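Local coordinates for enoyl-CoA hydratase, EchA12_1 (PDB 3QRE), which probably hydrates enoyl-CoA thioesters in fatty acid metabolism, as a trimeric member of the enoyl-CoA hydratase/isomerase (crotonase) family, at residues I144-A149 / F163-A168; R155-G160 / F201-A206; R184-A189 / L209-E214. One frame throughout, in Å; residues are numbered along the deposited sequence.

Interaction 1 (I144-A149 / F163-A168); sequences IGLTQA and FAAVFA
Leu146 and Phe167 carry most of the packing between the first turns of helix 144-151 and the chain that runs out of strand 162-164, with Phe163 as third partner. This is part of the core of the crotonase fold, where a short helix rests against the small second sheet. Leu146 points at the opposite segment and divides its two methyls between two partners. CD1 reaches the rim of the Phe163 ring, lying near the ring plane 4.1 Å from CD1 of Phe163, and the two side chains meet at about a right angle. CD2 settles on Ala165, 3.8 Å from its CB, where an inverse gamma turn centred on Ala165 bends the chain away from the strand. With CG of Leu146 anti to the backbone N (chi1 177°), the fork leaves the helix pointing at both partners. Ile178 of helix 178-185 also touches Leu146, Thr147 and Phe167, so that helix packs on this cluster too. Val166 packs on Tyr235 of the second subunit, which places the bend next to a subunit interface. Phe167 does not point its first bond at the helix, but the far end of its ring comes up to the first turn. There CE1 lies 3.8 Å from N of Ile144, and OG1 of Thr147 meets the ring edge near its plane, 3.4 Å from CZ of Phe167.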
# COMPACT_ATOMS: atom_id res chain seq x y z
N ILE A 144 -12.18 -17.78 6.61
CA ILE A 144 -12.83 -16.86 7.51
C ILE A 144 -11.91 -16.42 8.67
O ILE A 144 -12.00 -15.28 9.14
CB ILE A 144 -14.17 -17.44 8.00
CG1 ILE A 144 -14.74 -16.64 9.19
CG2 ILE A 144 -13.98 -18.89 8.37
CD1 ILE A 144 -16.24 -16.29 9.06
N GLY A 145 -11.02 -17.31 9.10
CA GLY A 145 -10.00 -16.96 10.07
C GLY A 145 -9.04 -15.86 9.63
O GLY A 145 -8.62 -15.03 10.45
N LEU A 146 -8.69 -15.84 8.35
CA LEU A 146 -7.89 -14.74 7.79
C LEU A 146 -8.74 -13.45 7.75
O LEU A 146 -8.29 -12.38 8.14
CB LEU A 146 -7.36 -15.10 6.40
CG LEU A 146 -6.58 -13.99 5.71
CD1 LEU A 146 -5.29 -13.65 6.48
CD2 LEU A 146 -6.28 -14.37 4.25
N THR A 147 -9.98 -13.56 7.28
CA THR A 147 -10.87 -12.41 7.28
C THR A 147 -11.00 -11.78 8.67
O THR A 147 -10.80 -10.56 8.82
CB THR A 147 -12.22 -12.75 6.66
OG1 THR A 147 -11.99 -13.30 5.37
CG2 THR A 147 -13.08 -11.49 6.50
N GLN A 148 -11.30 -12.59 9.69
CA GLN A 148 -11.41 -12.06 11.04
C GLN A 148 -10.13 -11.41 11.57
O GLN A 148 -10.21 -10.37 12.24
CB GLN A 148 -11.88 -13.12 12.05
CG GLN A 148 -13.39 -13.06 12.34
CD GLN A 148 -13.91 -11.73 12.94
OE1 GLN A 148 -13.17 -10.76 13.25
NE2 GLN A 148 -15.21 -11.69 13.10
N ALA A 149 -8.97 -12.02 11.30
CA ALA A 149 -7.67 -11.48 11.71
C ALA A 149 -7.48 -10.12 11.08
O ALA A 149 -7.12 -9.18 11.78
CB ALA A 149 -6.51 -12.42 11.33
N PHE A 163 -0.80 -19.03 6.65
CA PHE A 163 -1.94 -18.26 6.20
C PHE A 163 -2.35 -18.74 4.83
O PHE A 163 -1.49 -19.13 4.03
CB PHE A 163 -1.58 -16.77 6.07
CG PHE A 163 -1.10 -16.15 7.35
CD1 PHE A 163 -1.89 -15.23 8.02
CD2 PHE A 163 0.16 -16.46 7.87
CE1 PHE A 163 -1.45 -14.64 9.21
CE2 PHE A 163 0.60 -15.88 9.04
CZ PHE A 163 -0.21 -14.96 9.72
N ALA A 164 -3.65 -18.71 4.55
CA ALA A 164 -4.13 -18.98 3.20
C ALA A 164 -5.47 -18.31 3.00
O ALA A 164 -6.38 -18.45 3.82
CB ALA A 164 -4.25 -20.48 2.93
N ALA A 165 -5.57 -17.57 1.90
CA ALA A 165 -6.82 -16.94 1.49
C ALA A 165 -7.65 -17.94 0.64
O ALA A 165 -7.88 -17.72 -0.55
CB ALA A 165 -6.53 -15.63 0.72
N VAL A 166 -8.08 -19.03 1.28
CA VAL A 166 -8.87 -20.10 0.65
C VAL A 166 -10.33 -19.95 1.06
O VAL A 166 -10.64 -19.90 2.25
CB VAL A 166 -8.38 -21.52 1.05
CG1 VAL A 166 -9.35 -22.59 0.58
CG2 VAL A 166 -7.01 -21.79 0.47
N PHE A 167 -11.21 -19.86 0.06
CA PHE A 167 -12.60 -19.48 0.24
C PHE A 167 -13.50 -20.20 -0.74
O PHE A 167 -13.10 -20.52 -1.85
CB PHE A 167 -12.80 -17.97 0.02
CG PHE A 167 -12.14 -17.12 1.07
CD1 PHE A 167 -12.80 -16.85 2.27
CD2 PHE A 167 -10.85 -16.64 0.88
CE1 PHE A 167 -12.19 -16.07 3.25
CE2 PHE A 167 -10.23 -15.87 1.87
CZ PHE A 167 -10.89 -15.60 3.05
N ALA A 168 -14.73 -20.44 -0.28
CA ALA A 168 -15.82 -20.83 -1.16
C ALA A 168 -16.38 -19.55 -1.80
O ALA A 168 -16.00 -18.43 -1.41
CB ALA A 168 -16.91 -21.55 -0.34

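Interaction 2 (R155-G160 / F201-A206); sequences RFAAAG and FLAEEA
A small mixed contact, methyl packing beside a carboxylate and backbone with no hydrogen bond across it, sets Ala203 at the start of helix 203-208 against the end of strand 154-158 and the turn that follows, at the partly exposed border between the two sheets. Ala203 is the hub: its CB points at the strand and lies 3.9 Å from CB of Ala157, which points back at it. The same methyl comes within 3.3 Å of the carbonyl O of Ala158, so methyl and backbone fit closely. Val215 of strand 214-216, the next strand of the large sheet, also touches Ala203, Ala159 and Glu204. In the crotonase fold strand 154-158 belongs to the large mixed sheet, while strand 200-202 edges the small one; here the first helical turn after 200-202 is laid against the neighbouring sheet. Leu202 is the N-cap residue of that helix, and its CG stands 4.1 Å from O of Gly160. Glu204 reaches the turn by folding back: its chain bends at chi2 (82°), which brings the carboxylate oxygens beside Ala159 and Gly160. OE2 lies 3.5 Å from CB of Ala159, and OE1 is 3.5 Å from N of Gly160. Gly160 takes a positive phi (81°), which suits a residue without a side chain.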
# COMPACT_ATOMS: atom_id res chain seq x y z
N ARG A 155 -2.14 -6.87 14.14
CA ARG A 155 -1.83 -8.30 14.14
C ARG A 155 -0.37 -8.62 14.49
O ARG A 155 0.58 -8.09 13.89
CB ARG A 155 -2.17 -8.90 12.78
CG ARG A 155 -3.68 -9.06 12.47
CD ARG A 155 -3.95 -9.10 10.95
NE ARG A 155 -3.63 -7.81 10.31
CZ ARG A 155 -4.36 -6.70 10.45
NH1 ARG A 155 -5.48 -6.71 11.18
NH2 ARG A 155 -3.98 -5.59 9.87
N PHE A 156 -0.19 -9.53 15.46
CA PHE A 156 1.08 -10.17 15.72
C PHE A 156 0.95 -11.62 15.30
O PHE A 156 -0.13 -12.21 15.42
CB PHE A 156 1.46 -10.09 17.20
CG PHE A 156 1.82 -8.71 17.64
CD1 PHE A 156 3.12 -8.25 17.51
CD2 PHE A 156 0.85 -7.85 18.14
CE1 PHE A 156 3.47 -6.97 17.90
CE2 PHE A 156 1.18 -6.53 18.54
CZ PHE A 156 2.50 -6.09 18.42
N ALA A 157 2.04 -12.19 14.79
CA ALA A 157 2.00 -13.57 14.37
C ALA A 157 3.19 -14.33 14.91
O ALA A 157 4.31 -13.79 15.00
CB ALA A 157 1.96 -13.65 12.87
N ALA A 158 2.95 -15.59 15.27
CA ALA A 158 4.02 -16.51 15.63
C ALA A 158 4.79 -16.89 14.39
O ALA A 158 4.19 -17.12 13.33
CB ALA A 158 3.44 -17.75 16.32
N ALA A 159 6.12 -16.96 14.52
CA ALA A 159 7.01 -17.50 13.50
C ALA A 159 6.54 -18.87 12.99
O ALA A 159 6.15 -19.72 13.78
CB ALA A 159 8.48 -17.58 14.04
N GLY A 160 6.55 -19.06 11.68
CA GLY A 160 6.03 -20.28 11.06
C GLY A 160 4.52 -20.41 10.85
O GLY A 160 4.06 -21.37 10.21
N PHE A 201 1.03 -19.00 2.65
CA PHE A 201 2.19 -18.16 2.98
C PHE A 201 2.36 -18.12 4.49
O PHE A 201 1.38 -18.25 5.25
CB PHE A 201 2.09 -16.74 2.39
CG PHE A 201 0.82 -16.03 2.74
CD1 PHE A 201 0.82 -15.00 3.69
CD2 PHE A 201 -0.39 -16.38 2.12
CE1 PHE A 201 -0.36 -14.32 4.00
CE2 PHE A 201 -1.56 -15.72 2.44
CZ PHE A 201 -1.56 -14.69 3.38
N LEU A 202 3.60 -17.96 4.90
CA LEU A 202 3.94 -18.00 6.31
C LEU A 202 3.94 -16.58 6.91
O LEU A 202 3.92 -15.58 6.16
CB LEU A 202 5.30 -18.67 6.49
CG LEU A 202 5.45 -20.20 6.53
CD1 LEU A 202 4.25 -20.97 5.96
CD2 LEU A 202 6.73 -20.61 5.79
N ALA A 203 3.97 -16.52 8.24
CA ALA A 203 4.04 -15.25 9.00
C ALA A 203 5.03 -14.24 8.41
O ALA A 203 4.74 -13.04 8.37
CB ALA A 203 4.38 -15.52 10.48
N GLU A 204 6.19 -14.73 7.97
CA GLU A 204 7.25 -13.84 7.52
C GLU A 204 6.88 -13.13 6.18
O GLU A 204 7.11 -11.92 6.03
CB GLU A 204 8.60 -14.58 7.47
CG GLU A 204 9.19 -14.96 8.89
CD GLU A 204 8.63 -16.29 9.61
OE1 GLU A 204 7.82 -17.10 9.04
OE2 GLU A 204 9.04 -16.50 10.78
N GLU A 205 6.32 -13.89 5.24
CA GLU A 205 5.81 -13.32 4.00
C GLU A 205 4.64 -12.38 4.32
O GLU A 205 4.57 -11.26 3.81
CB GLU A 205 5.43 -14.39 2.98
CG GLU A 205 5.19 -13.81 1.60
CD GLU A 205 4.78 -14.81 0.52
OE1 GLU A 205 4.39 -14.34 -0.57
OE2 GLU A 205 4.87 -16.04 0.73
N ALA A 206 3.76 -12.81 5.21
CA ALA A 206 2.64 -11.96 5.62
C ALA A 206 3.09 -10.59 6.11
O ALA A 206 2.43 -9.61 5.78
CB ALA A 206 1.71 -12.66 6.67

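Interaction 3 (R184-A189 / L209-E214); sequences RLTSWA and LGLVKE
Thr186 and Leu211 face each other slantwise, methyl against methyl: CG2 of Thr186 lies 3.5 Å from CD2 of Leu211 and 3.7 Å from its CG. The threonine points directly at the other segment, whereas the first side-chain bond of Leu211 is not aimed across the contact, and it is the end of the side chain, CG and CD2, that comes nearer. The same Thr186 methyl also approaches the carbonyl O of Leu209, at 3.3 Å from CG2, so it touches both a backbone oxygen and a leucine, from two different directions. With chi1 at 59°, OG1 of Thr186 sits between the backbone N and the carbonyl carbon while CG2 is anti to the carbonyl carbon; this leaves the methyl facing Leu211, and OG1 hydrogen-bonds to the carbonyl O of Leu182, one turn back in helix 178-185. Leu185 adds a looser apolar touch, its CB being 4.4 Å from CD2 of Leu211. Leu150 of helix 144-151 touches both Leu185 and Leu211 and so continues this apolar cluster. Two helix ends meet here in the crotonase fold: Thr186 breaks the helix 178-185 just before helix 188-197 starts, and Gly210 closes helix 203-208 in a Schellman motif, with the positive phi (86°) that favours glycine. On segment 184-189 a neighbouring subunit also makes contact, Leu185 packing on Trp188 of the third subunit. Beyond the packing, one water joins the two backbones, donating to O of Leu185 (2.8 Å from the water O) and to O of Gly210 (2.7 Å from the water O). It bridges two carbonyls whose oxygens lie 4.2 Å apart.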
# COMPACT_ATOMS: atom_id res chain seq x y z
N ARG A 184 -7.52 -3.56 0.46
CA ARG A 184 -7.36 -2.31 1.23
C ARG A 184 -6.14 -2.29 2.13
O ARG A 184 -5.48 -1.25 2.26
CB ARG A 184 -8.64 -1.96 2.02
CG ARG A 184 -9.60 -1.14 1.14
CD ARG A 184 -11.02 -1.18 1.65
NE ARG A 184 -11.95 -0.52 0.73
CZ ARG A 184 -12.38 -1.05 -0.41
NH1 ARG A 184 -13.21 -0.36 -1.17
NH2 ARG A 184 -11.99 -2.28 -0.81
N LEU A 185 -5.82 -3.45 2.72
CA LEU A 185 -4.63 -3.60 3.56
C LEU A 185 -3.35 -3.80 2.78
O LEU A 185 -2.25 -3.51 3.30
CB LEU A 185 -4.77 -4.75 4.58
CG LEU A 185 -5.78 -4.56 5.72
CD1 LEU A 185 -5.67 -5.68 6.78
CD2 LEU A 185 -5.59 -3.19 6.37
N THR A 186 -3.47 -4.32 1.55
CA THR A 186 -2.31 -4.60 0.69
C THR A 186 -2.47 -3.88 -0.66
O THR A 186 -2.09 -2.73 -0.78
CB THR A 186 -2.07 -6.11 0.50
OG1 THR A 186 -3.22 -6.72 -0.09
CG2 THR A 186 -1.73 -6.80 1.84
N SER A 187 -3.05 -4.56 -1.67
CA SER A 187 -3.34 -3.94 -2.98
C SER A 187 -4.18 -4.90 -3.81
O SER A 187 -4.34 -6.07 -3.45
CB SER A 187 -2.04 -3.62 -3.73
OG SER A 187 -1.38 -4.80 -4.21
N TRP A 188 -4.70 -4.44 -4.95
CA TRP A 188 -5.31 -5.34 -5.90
C TRP A 188 -4.36 -6.51 -6.28
O TRP A 188 -4.80 -7.66 -6.37
CB TRP A 188 -5.74 -4.59 -7.16
CG TRP A 188 -6.89 -3.61 -6.96
CD1 TRP A 188 -7.87 -3.67 -5.99
CD2 TRP A 188 -7.20 -2.47 -7.77
NE1 TRP A 188 -8.76 -2.64 -6.15
CE2 TRP A 188 -8.37 -1.87 -7.22
CE3 TRP A 188 -6.60 -1.88 -8.89
CZ2 TRP A 188 -8.94 -0.70 -7.75
CZ3 TRP A 188 -7.17 -0.72 -9.44
CH2 TRP A 188 -8.33 -0.15 -8.87
N ALA A 189 -3.08 -6.22 -6.47
CA ALA A 189 -2.13 -7.22 -6.95
C ALA A 189 -1.95 -8.35 -5.94
O ALA A 189 -2.03 -9.53 -6.29
CB ALA A 189 -0.78 -6.58 -7.32
N LEU A 209 4.34 -8.40 3.17
CA LEU A 209 3.16 -7.95 2.43
C LEU A 209 2.32 -6.93 3.20
O LEU A 209 1.41 -6.30 2.63
CB LEU A 209 2.29 -9.16 2.07
CG LEU A 209 2.87 -10.24 1.16
CD1 LEU A 209 1.83 -11.34 0.96
CD2 LEU A 209 3.30 -9.64 -0.20
N GLY A 210 2.62 -6.76 4.48
CA GLY A 210 1.95 -5.77 5.31
C GLY A 210 0.67 -6.32 5.91
O GLY A 210 -0.20 -5.56 6.34
N LEU A 211 0.55 -7.63 5.95
CA LEU A 211 -0.63 -8.26 6.55
C LEU A 211 -0.45 -8.42 8.06
O LEU A 211 -1.40 -8.67 8.78
CB LEU A 211 -0.92 -9.60 5.88
CG LEU A 211 -1.49 -9.43 4.47
CD1 LEU A 211 -1.58 -10.76 3.74
CD2 LEU A 211 -2.87 -8.69 4.51
N VAL A 212 0.77 -8.26 8.53
CA VAL A 212 1.11 -8.51 9.92
C VAL A 212 2.10 -7.45 10.37
O VAL A 212 2.97 -7.06 9.60
CB VAL A 212 1.69 -9.96 10.06
CG1 VAL A 212 2.80 -10.05 11.06
CG2 VAL A 212 0.59 -10.96 10.39
N LYS A 213 1.97 -6.96 11.60
CA LYS A 213 2.84 -5.88 12.08
C LYS A 213 4.23 -6.42 12.43
O LYS A 213 5.26 -5.75 12.20
CB LYS A 213 2.23 -5.16 13.28
CG LYS A 213 3.23 -4.51 14.25
CD LYS A 213 2.53 -3.86 15.46
CE LYS A 213 3.53 -3.27 16.48
NZ LYS A 213 4.41 -2.23 15.86
N GLU A 214 4.27 -7.64 12.97
CA GLU A 214 5.50 -8.15 13.55
C GLU A 214 5.39 -9.65 13.79
O GLU A 214 4.34 -10.14 14.28
CB GLU A 214 5.77 -7.41 14.85
CG GLU A 214 7.11 -7.62 15.51
CD GLU A 214 7.23 -6.82 16.80
OE1 GLU A 214 7.07 -5.58 16.77
OE2 GLU A 214 7.47 -7.45 17.86
O HOH W 1 -0.89 -3.00 5.70

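How the interactions relate
The centres of the three contacts lie 12 to 14 Å apart within one crotonase-family chain. Interactions 1 and 2 meet on the small sheet, where strands 162-164 and 200-202 are neighbours and Phe163 N probably bonds to Phe201 O. Along the chain their segments alternate, as do those of interactions 2 and 3, whereas interaction 1 closes before interaction 3 opens. Arg155 touches all three: it hydrogen-bonds through NH1 to O of Ala149 and through NE to O of Leu211, and its NH2 packs on Leu185. It so links helix 144-151, strand 154-158 of the large sheet and the loop 209-214, beside which subunits of the trimer pack.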